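Local coordinates for conserved hypothetical secreted protein (Helicobacter pylori, PDB 4RNZ) that helps determine the cell shape of this bacterium and is probably a zinc-dependent M23-family endopeptidase acting on peptidoglycan, at residues F128-T142 against P154-Q167. Residues are numbered along the deposited sequence; the frame is centred on the assembly and turned at random.
Sequences FKRLVKNDKIAIVYT and PTIKMAMVSSRSNQ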
ATOM      1  N   PHE A 128     -15.255 -11.154 -14.564  1.00 43.64           N
ATOM      2  CA  PHE A 128     -15.095 -11.484 -13.154  1.00 44.53           C
ATOM      3  C   PHE A 128     -16.442 -11.623 -12.459  1.00 43.62           C
ATOM      4  O   PHE A 128     -16.668 -12.595 -11.754  1.00 44.01           O
ATOM      5  CB  PHE A 128     -14.235 -10.462 -12.407  1.00 41.67           C
ATOM      6  CG  PHE A 128     -13.906 -10.880 -10.992  1.00 44.04           C
ATOM      7  CD1 PHE A 128     -12.879 -11.790 -10.738  1.00 43.12           C
ATOM      8  CD2 PHE A 128     -14.636 -10.388  -9.911  1.00 43.81           C
ATOM      9  CE1 PHE A 128     -12.591 -12.183  -9.437  1.00 44.10           C
ATOM     10  CE2 PHE A 128     -14.356 -10.789  -8.615  1.00 41.80           C
ATOM     11  CZ  PHE A 128     -13.333 -11.682  -8.377  1.00 41.96           C
ATOM     12  N   LYS A 129     -17.326 -10.649 -12.649  1.00 48.62           N
ATOM     13  CA  LYS A 129     -18.660 -10.661 -12.003  1.00 51.29           C
ATOM     14  C   LYS A 129     -19.516 -11.853 -12.450  1.00 47.73           C
ATOM     15  O   LYS A 129     -20.443 -12.270 -11.734  1.00 44.87           O
ATOM     16  CB  LYS A 129     -19.429  -9.381 -12.328  1.00 56.69           C
ATOM     17  CG  LYS A 129     -18.752  -8.082 -11.912  1.00 64.22           C
ATOM     18  CD  LYS A 129     -19.109  -6.952 -12.878  1.00 65.30           C
ATOM     19  CE  LYS A 129     -18.217  -5.735 -12.696  1.00 68.88           C
ATOM     20  NZ  LYS A 129     -18.559  -4.989 -11.458  1.00 68.85           N
ATOM     21  N   ARG A 130     -19.197 -12.391 -13.626  1.00 46.13           N
ATOM     22  CA  ARG A 130     -19.906 -13.543 -14.197  1.00 51.25           C
ATOM     23  C   ARG A 130     -19.227 -14.894 -13.979  1.00 49.92           C
ATOM     24  O   ARG A 130     -19.516 -15.871 -14.687  1.00 48.71           O
ATOM     25  CB  ARG A 130     -20.088 -13.313 -15.688  1.00 54.08           C
ATOM     26  CG  ARG A 130     -20.928 -12.085 -15.984  1.00 58.23           C
ATOM     27  CD  ARG A 130     -21.160 -11.929 -17.471  1.00 60.97           C
ATOM     28  NE  ARG A 130     -21.842 -10.666 -17.755  1.00 61.99           N
ATOM     29  CZ  ARG A 130     -21.891 -10.082 -18.950  1.00 60.22           C
ATOM     30  NH1 ARG A 130     -21.304 -10.644 -20.007  1.00 61.92           N
ATOM     31  NH2 ARG A 130     -22.530  -8.928 -19.093  1.00 57.71           N
ATOM     32  N   LEU A 131     -18.317 -14.972 -13.017  1.00 47.24           N
ATOM     33  CA  LEU A 131     -17.671 -16.252 -12.744  1.00 46.75           C
ATOM     34  C   LEU A 131     -18.687 -17.207 -12.109  1.00 45.27           C
ATOM     35  O   LEU A 131     -19.468 -16.812 -11.233  1.00 42.76           O
ATOM     36  CB  LEU A 131     -16.474 -16.099 -11.808  1.00 47.19           C
ATOM     37  CG  LEU A 131     -15.194 -15.453 -12.342  1.00 45.55           C
ATOM     38  CD1 LEU A 131     -14.224 -15.305 -11.177  1.00 48.25           C
ATOM     39  CD2 LEU A 131     -14.572 -16.266 -13.458  1.00 45.01           C
ATOM     40  N   VAL A 132     -18.643 -18.459 -12.545  1.00 43.89           N
ATOM     41  CA  VAL A 132     -19.528 -19.498 -12.027  1.00 45.74           C
ATOM     42  C   VAL A 132     -18.732 -20.744 -11.667  1.00 47.58           C
ATOM     43  O   VAL A 132     -17.551 -20.881 -12.029  1.00 46.30           O
ATOM     44  CB  VAL A 132     -20.619 -19.869 -13.060  1.00 43.98           C
ATOM     45  CG1 VAL A 132     -21.398 -18.630 -13.458  1.00 42.87           C
ATOM     46  CG2 VAL A 132     -20.009 -20.542 -14.289  1.00 43.43           C
ATOM     47  N   LYS A 133     -19.404 -21.666 -10.985  1.00 46.20           N
ATOM     48  CA  LYS A 133     -18.777 -22.889 -10.503  1.00 48.75           C
ATOM     49  C   LYS A 133     -17.876 -23.520 -11.543  1.00 46.40           C
ATOM     50  O   LYS A 133     -18.182 -23.532 -12.738  1.00 41.22           O
ATOM     51  CB  LYS A 133     -19.827 -23.898 -10.015  1.00 55.80           C
ATOM     52  CG  LYS A 133     -19.307 -24.803  -8.916  1.00 58.80           C
ATOM     53  CD  LYS A 133     -20.407 -25.639  -8.294  1.00 63.38           C
ATOM     54  CE  LYS A 133     -19.822 -26.833  -7.546  1.00 67.86           C
ATOM     55  NZ  LYS A 133     -20.773 -27.456  -6.572  1.00 70.58           N
ATOM     56  N   ASN A 134     -16.731 -23.999 -11.072  1.00 44.41           N
ATOM     57  CA  ASN A 134     -15.695 -24.592 -11.923  1.00 45.90           C
ATOM     58  C   ASN A 134     -14.922 -23.621 -12.841  1.00 41.00           C
ATOM     59  O   ASN A 134     -14.038 -24.050 -13.561  1.00 40.21           O
ATOM     60  CB  ASN A 134     -16.243 -25.800 -12.719  1.00 47.85           C
ATOM     61  CG  ASN A 134     -16.897 -26.859 -11.818  1.00 49.12           C
ATOM     62  OD1 ASN A 134     -17.918 -27.436 -12.173  1.00 54.38           O
ATOM     63  ND2 ASN A 134     -16.320 -27.105 -10.654  1.00 48.20           N
ATOM     64  N   ASP A 135     -15.224 -22.325 -12.807  1.00 40.21           N
ATOM     65  CA  ASP A 135     -14.332 -21.358 -13.443  1.00 41.56           C
ATOM     66  C   ASP A 135     -13.016 -21.293 -12.647  1.00 39.48           C
ATOM     67  O   ASP A 135     -12.983 -21.597 -11.457  1.00 41.38           O
ATOM     68  CB  ASP A 135     -14.978 -19.987 -13.530  1.00 39.67           C
ATOM     69  CG  ASP A 135     -16.029 -19.913 -14.617  1.00 38.07           C
ATOM     70  OD1 ASP A 135     -15.975 -20.738 -15.529  1.00 41.16           O
ATOM     71  OD2 ASP A 135     -16.888 -19.021 -14.566  1.00 38.51           O
ATOM     72  N   LYS A 136     -11.936 -20.934 -13.318  1.00 40.94           N
ATOM     73  CA  LYS A 136     -10.618 -20.936 -12.686  1.00 40.60           C
ATOM     74  C   LYS A 136     -10.173 -19.539 -12.221  1.00 40.09           C
ATOM     75  O   LYS A 136     -10.514 -18.511 -12.831  1.00 35.30           O
ATOM     76  CB  LYS A 136      -9.588 -21.526 -13.612  1.00 44.25           C
ATOM     77  CG  LYS A 136      -9.963 -22.898 -14.144  1.00 48.13           C
ATOM     78  CD  LYS A 136      -8.900 -23.399 -15.106  1.00 55.38           C
ATOM     79  CE  LYS A 136      -8.917 -22.679 -16.459  1.00 62.40           C
ATOM     80  NZ  LYS A 136      -9.996 -23.147 -17.387  1.00 65.92           N
ATOM     81  N   ILE A 137      -9.458 -19.528 -11.096  1.00 36.49           N
ATOM     82  CA  ILE A 137      -8.757 -18.337 -10.595  1.00 34.59           C
ATOM     83  C   ILE A 137      -7.326 -18.777 -10.222  1.00 32.31           C
ATOM     84  O   ILE A 137      -7.160 -19.746  -9.474  1.00 34.43           O
ATOM     85  CB  ILE A 137      -9.444 -17.733  -9.355  1.00 33.82           C
ATOM     86  CG1 ILE A 137     -10.878 -17.341  -9.673  1.00 33.56           C
ATOM     87  CG2 ILE A 137      -8.666 -16.504  -8.832  1.00 34.99           C
ATOM     88  CD1 ILE A 137     -11.669 -16.851  -8.487  1.00 32.75           C
ATOM     89  N   ALA A 138      -6.326 -18.085 -10.768  1.00 28.58           N
ATOM     90  CA  ALA A 138      -4.949 -18.263 -10.414  1.00 28.04           C
ATOM     91  C   ALA A 138      -4.378 -16.936  -9.903  1.00 30.13           C
ATOM     92  O   ALA A 138      -4.700 -15.872 -10.441  1.00 30.50           O
ATOM     93  CB  ALA A 138      -4.152 -18.725 -11.612  1.00 27.35           C
ATOM     94  N   ILE A 139      -3.568 -17.003  -8.853  1.00 28.44           N
ATOM     95  CA  ILE A 139      -2.844 -15.823  -8.360  1.00 29.23           C
ATOM     96  C   ILE A 139      -1.415 -16.222  -8.051  1.00 29.74           C
ATOM     97  O   ILE A 139      -1.188 -17.149  -7.270  1.00 30.94           O
ATOM     98  CB  ILE A 139      -3.466 -15.243  -7.072  1.00 27.52           C
ATOM     99  CG1 ILE A 139      -4.992 -15.221  -7.170  1.00 27.86           C
ATOM    100  CG2 ILE A 139      -2.884 -13.850  -6.766  1.00 26.62           C
ATOM    101  CD1 ILE A 139      -5.698 -14.629  -5.982  1.00 28.36           C
ATOM    102  N   VAL A 140      -0.455 -15.530  -8.656  1.00 30.97           N
ATOM    103  CA  VAL A 140       0.918 -15.632  -8.234  1.00 29.89           C
ATOM    104  C   VAL A 140       1.195 -14.404  -7.375  1.00 30.64           C
ATOM    105  O   VAL A 140       1.044 -13.269  -7.835  1.00 27.37           O
ATOM    106  CB  VAL A 140       1.907 -15.609  -9.385  1.00 31.26           C
ATOM    107  CG1 VAL A 140       3.330 -15.697  -8.838  1.00 32.86           C
ATOM    108  CG2 VAL A 140       1.633 -16.745 -10.366  1.00 32.10           C
ATOM    109  N   TYR A 141       1.590 -14.626  -6.124  1.00 28.93           N
ATOM    110  CA  TYR A 141       1.781 -13.492  -5.217  1.00 28.11           C
ATOM    111  C   TYR A 141       2.948 -13.699  -4.295  1.00 28.94           C
ATOM    112  O   TYR A 141       3.307 -14.838  -3.963  1.00 28.92           O
ATOM    113  CB  TYR A 141       0.543 -13.255  -4.379  1.00 26.35           C
ATOM    114  CG  TYR A 141       0.176 -14.362  -3.440  1.00 27.07           C
ATOM    115  CD1 TYR A 141      -0.528 -15.468  -3.883  1.00 27.05           C
ATOM    116  CD2 TYR A 141       0.533 -14.318  -2.104  1.00 28.27           C
ATOM    117  CE1 TYR A 141      -0.897 -16.472  -3.019  1.00 27.69           C
ATOM    118  CE2 TYR A 141       0.181 -15.326  -1.233  1.00 28.77           C
ATOM    119  CZ  TYR A 141      -0.538 -16.405  -1.702  1.00 29.79           C
ATOM    120  OH  TYR A 141      -0.912 -17.419  -0.857  1.00 29.28           O
ATOM    121  N   THR A 142       3.502 -12.581  -3.848  1.00 30.63           N
ATOM    122  CA  THR A 142       4.570 -12.594  -2.867  1.00 29.79           C
ATOM    123  C   THR A 142       4.097 -12.001  -1.566  1.00 30.39           C
ATOM    124  O   THR A 142       3.118 -11.243  -1.515  1.00 28.26           O
ATOM    125  CB  THR A 142       5.802 -11.824  -3.332  1.00 29.79           C
ATOM    126  OG1 THR A 142       5.507 -10.429  -3.456  1.00 31.48           O
ATOM    127  CG2 THR A 142       6.314 -12.356  -4.650  1.00 31.60           C
ATOM    128  N   PRO A 154       0.254  -8.646   0.975  1.00 28.77           N
ATOM    129  CA  PRO A 154       0.866  -9.337  -0.148  1.00 28.29           C
ATOM    130  C   PRO A 154       0.919  -8.461  -1.384  1.00 27.85           C
ATOM    131  O   PRO A 154       0.322  -7.364  -1.431  1.00 25.68           O
ATOM    132  CB  PRO A 154      -0.060 -10.546  -0.350  1.00 28.80           C
ATOM    133  CG  PRO A 154      -1.380 -10.100   0.164  1.00 29.53           C
ATOM    134  CD  PRO A 154      -1.066  -9.204   1.337  1.00 28.73           C
ATOM    135  N   THR A 155       1.638  -8.943  -2.382  1.00 27.53           N
ATOM    136  CA  THR A 155       1.724  -8.297  -3.652  1.00 28.20           C
ATOM    137  C   THR A 155       1.354  -9.321  -4.728  1.00 30.94           C
ATOM    138  O   THR A 155       1.993 -10.398  -4.817  1.00 30.29           O
ATOM    139  CB  THR A 155       3.144  -7.740  -3.879  1.00 30.16           C
ATOM    140  OG1 THR A 155       3.442  -6.791  -2.853  1.00 31.34           O
ATOM    141  CG2 THR A 155       3.264  -7.046  -5.207  1.00 30.00           C
ATOM    142  N   ILE A 156       0.334  -8.999  -5.533  1.00 27.69           N
ATOM    143  CA  ILE A 156      -0.032  -9.844  -6.668  1.00 28.25           C
ATOM    144  C   ILE A 156       0.873  -9.571  -7.841  1.00 29.35           C
ATOM    145  O   ILE A 156       0.933  -8.446  -8.321  1.00 29.67           O
ATOM    146  CB  ILE A 156      -1.493  -9.600  -7.094  1.00 28.36           C
ATOM    147  CG1 ILE A 156      -2.427 -10.109  -5.996  1.00 28.71           C
ATOM    148  CG2 ILE A 156      -1.775 -10.258  -8.442  1.00 27.53           C
ATOM    149  CD1 ILE A 156      -3.874  -9.697  -6.190  1.00 29.23           C
ATOM    150  N   LYS A 157       1.600 -10.587  -8.291  1.00 27.84           N
ATOM    151  CA  LYS A 157       2.463 -10.454  -9.458  1.00 29.34           C
ATOM    152  C   LYS A 157       1.717 -10.760 -10.752  1.00 26.42           C
ATOM    153  O   LYS A 157       1.945 -10.122 -11.767  1.00 25.66           O
ATOM    154  CB  LYS A 157       3.674 -11.396  -9.354  1.00 32.90           C
ATOM    155  CG  LYS A 157       4.484 -11.277  -8.068  1.00 36.02           C
ATOM    156  CD  LYS A 157       4.822  -9.837  -7.689  1.00 40.88           C
ATOM    157  CE  LYS A 157       5.616  -9.104  -8.758  1.00 47.01           C
ATOM    158  NZ  LYS A 157       6.903  -9.777  -9.092  1.00 52.07           N
ATOM    159  N   MET A 158       0.866 -11.780 -10.696  1.00 30.07           N
ATOM    160  CA  MET A 158       0.008 -12.164 -11.814  1.00 31.06           C
ATOM    161  C   MET A 158      -1.303 -12.737 -11.285  1.00 31.78           C
ATOM    162  O   MET A 158      -1.345 -13.436 -10.256  1.00 27.78           O
ATOM    163  CB  MET A 158       0.691 -13.203 -12.686  1.00 33.09           C
ATOM    164  CG  MET A 158      -0.176 -13.658 -13.857  1.00 38.39           C
ATOM    165  SD  MET A 158       0.561 -14.987 -14.818  1.00 43.17           S
ATOM    166  CE  MET A 158       0.369 -16.373 -13.732  1.00 42.86           C
ATOM    167  N   ALA A 159      -2.389 -12.422 -11.979  1.00 28.79           N
ATOM    168  CA  ALA A 159      -3.636 -13.107 -11.728  1.00 29.79           C
ATOM    169  C   ALA A 159      -4.315 -13.456 -13.038  1.00 30.28           C
ATOM    170  O   ALA A 159      -4.052 -12.848 -14.066  1.00 29.79           O
ATOM    171  CB  ALA A 159      -4.546 -12.281 -10.842  1.00 30.11           C
ATOM    172  N   MET A 160      -5.168 -14.467 -12.975  1.00 29.89           N
ATOM    173  CA  MET A 160      -5.935 -14.942 -14.130  1.00 32.19           C
ATOM    174  C   MET A 160      -7.270 -15.485 -13.636  1.00 33.76           C
ATOM    175  O   MET A 160      -7.345 -16.223 -12.631  1.00 31.18           O
ATOM    176  CB  MET A 160      -5.175 -16.027 -14.896  1.00 32.86           C
ATOM    177  CG  MET A 160      -5.863 -16.485 -16.184  1.00 34.67           C
ATOM    178  SD  MET A 160      -7.156 -17.712 -15.929  1.00 36.97           S
ATOM    179  CE  MET A 160      -6.145 -19.171 -15.711  1.00 37.73           C
ATOM    180  N   VAL A 161      -8.339 -15.068 -14.304  1.00 36.21           N
ATOM    181  CA  VAL A 161      -9.645 -15.684 -14.107  1.00 35.11           C
ATOM    182  C   VAL A 161     -10.123 -16.131 -15.499  1.00 39.06           C
ATOM    183  O   VAL A 161      -9.849 -15.461 -16.499  1.00 38.72           O
ATOM    184  CB  VAL A 161     -10.650 -14.765 -13.394  1.00 35.44           C
ATOM    185  CG1 VAL A 161     -10.045 -14.177 -12.122  1.00 35.80           C
ATOM    186  CG2 VAL A 161     -11.140 -13.663 -14.318  1.00 38.32           C
ATOM    187  N   SER A 162     -10.748 -17.306 -15.558  1.00 40.06           N
ATOM    188  CA  SER A 162     -11.251 -17.885 -16.810  1.00 44.31           C
ATOM    189  C   SER A 162     -12.759 -17.914 -16.737  1.00 46.43           C
ATOM    190  O   SER A 162     -13.333 -18.236 -15.697  1.00 46.75           O
ATOM    191  CB  SER A 162     -10.775 -19.308 -16.995  1.00 43.82           C
ATOM    192  OG  SER A 162     -11.537 -20.147 -16.146  1.00 48.36           O
ATOM    193  N   SER A 163     -13.393 -17.565 -17.842  1.00 49.68           N
ATOM    194  CA  SER A 163     -14.845 -17.574 -17.951  1.00 51.81           C
ATOM    195  C   SER A 163     -15.157 -17.917 -19.410  1.00 52.48           C
ATOM    196  O   SER A 163     -14.604 -17.301 -20.340  1.00 45.52           O
ATOM    197  CB  SER A 163     -15.410 -16.211 -17.557  1.00 53.21           C
ATOM    198  OG  SER A 163     -16.817 -16.178 -17.648  1.00 56.58           O
ATOM    199  N   ARG A 164     -15.981 -18.944 -19.609  1.00 54.80           N
ATOM    200  CA  ARG A 164     -16.346 -19.383 -20.952  1.00 54.74           C
ATOM    201  C   ARG A 164     -15.090 -19.700 -21.772  1.00 54.26           C
ATOM    202  O   ARG A 164     -14.951 -19.280 -22.919  1.00 56.13           O
ATOM    203  CB  ARG A 164     -17.211 -18.309 -21.616  1.00 51.72           C
ATOM    204  CG  ARG A 164     -18.401 -17.887 -20.753  1.00 52.79           C
ATOM    205  CD  ARG A 164     -19.344 -16.941 -21.486  1.00 52.73           C
ATOM    206  NE  ARG A 164     -19.755 -17.473 -22.788  1.00 51.54           N
ATOM    207  CZ  ARG A 164     -20.694 -18.404 -22.973  1.00 48.69           C
ATOM    208  NH1 ARG A 164     -21.347 -18.932 -21.945  1.00 46.96           N
ATOM    209  NH2 ARG A 164     -20.975 -18.819 -24.202  1.00 48.26           N
ATOM    210  N   SER A 165     -14.165 -20.426 -21.142  1.00 59.16           N
ATOM    211  CA  SER A 165     -12.858 -20.773 -21.720  1.00 61.28           C
ATOM    212  C   SER A 165     -11.910 -19.598 -22.038  1.00 59.51           C
ATOM    213  O   SER A 165     -10.778 -19.837 -22.448  1.00 64.03           O
ATOM    214  CB  SER A 165     -13.025 -21.653 -22.969  1.00 65.76           C
ATOM    215  OG  SER A 165     -13.281 -22.992 -22.595  1.00 69.10           O
ATOM    216  N   ASN A 166     -12.347 -18.352 -21.858  1.00 55.11           N
ATOM    217  CA  ASN A 166     -11.469 -17.209 -22.065  1.00 54.61           C
ATOM    218  C   ASN A 166     -10.765 -16.808 -20.768  1.00 51.93           C
ATOM    219  O   ASN A 166     -11.374 -16.823 -19.698  1.00 47.64           O
ATOM    220  CB  ASN A 166     -12.229 -16.027 -22.664  1.00 58.15           C
ATOM    221  CG  ASN A 166     -12.339 -16.125 -24.183  1.00 60.56           C
ATOM    222  OD1 ASN A 166     -12.563 -17.199 -24.720  1.00 60.28           O
ATOM    223  ND2 ASN A 166     -12.157 -15.007 -24.873  1.00 63.66           N
ATOM    224  N   GLN A 167      -9.486 -16.449 -20.879  1.00 48.09           N
ATOM    225  CA  GLN A 167      -8.652 -16.151 -19.712  1.00 46.10           C
ATOM    226  C   GLN A 167      -8.284 -14.665 -19.667  1.00 44.64           C
ATOM    227  O   GLN A 167      -7.893 -14.082 -20.683  1.00 39.09           O
ATOM    228  CB  GLN A 167      -7.434 -17.073 -19.709  1.00 46.04           C
ATOM    229  CG  GLN A 167      -7.869 -18.531 -19.864  1.00 48.42           C
ATOM    230  CD  GLN A 167      -6.866 -19.547 -19.357  1.00 51.57           C
ATOM    231  OE1 GLN A 167      -5.661 -19.416 -19.572  1.00 52.96           O
ATOM    232  NE2 GLN A 167      -7.367 -20.590 -18.690  1.00 54.86           N
TER
HETATM  233  O   HOH W   1     -18.385 -17.533 -16.167  1.00 43.36           O
HETATM  234  O   HOH W   2     -17.419 -20.566 -18.033  1.00 47.50           O
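Asp135 and Ser162 meet where strand 136-142 begins. From Asp135 outward, CB and CG both lie against Ser162 O, CB at 3.2 Å; the model offers this buried carbonyl no hydrogen-bond donor, and Leu131 CD2 crowds it too. OD2 takes the nearly straight N-H of Val132 from above the carboxylate plane, across the type II turn Val132-Asp135, and a water shared with Arg130 O and Ser163 OG. OD1 reaches a second water, held by Arg164 N. One residue on, Lys136 N donates to Ser162 OG at 3.0 Å, chi1 of 76° turning that hydroxyl to Lys136. From here strands 136-142 and 158-163 run antiparallel within a sheet that also holds strands 87-96 and 166-172; both segments fall in the Csd3 second-domain family. A classic bulge interrupts the pairing: Val140 O accepts from both Lys157 N (2.8 Å) and Met158 N (3.2 Å), the latter on a lone pair. On the face covered by helix 112-121, Ile137 CG1 lies alongside Val161 CG1, which also touches the Phe128 ring in plane at its edge, and Ile139 CG2 packs 3.8 Å from Ile156 CG1. On the other face, Met158 bends at chi3 (73°), bringing CE within 3.6 Å of Val140 CG2, with Phe363 against both residues.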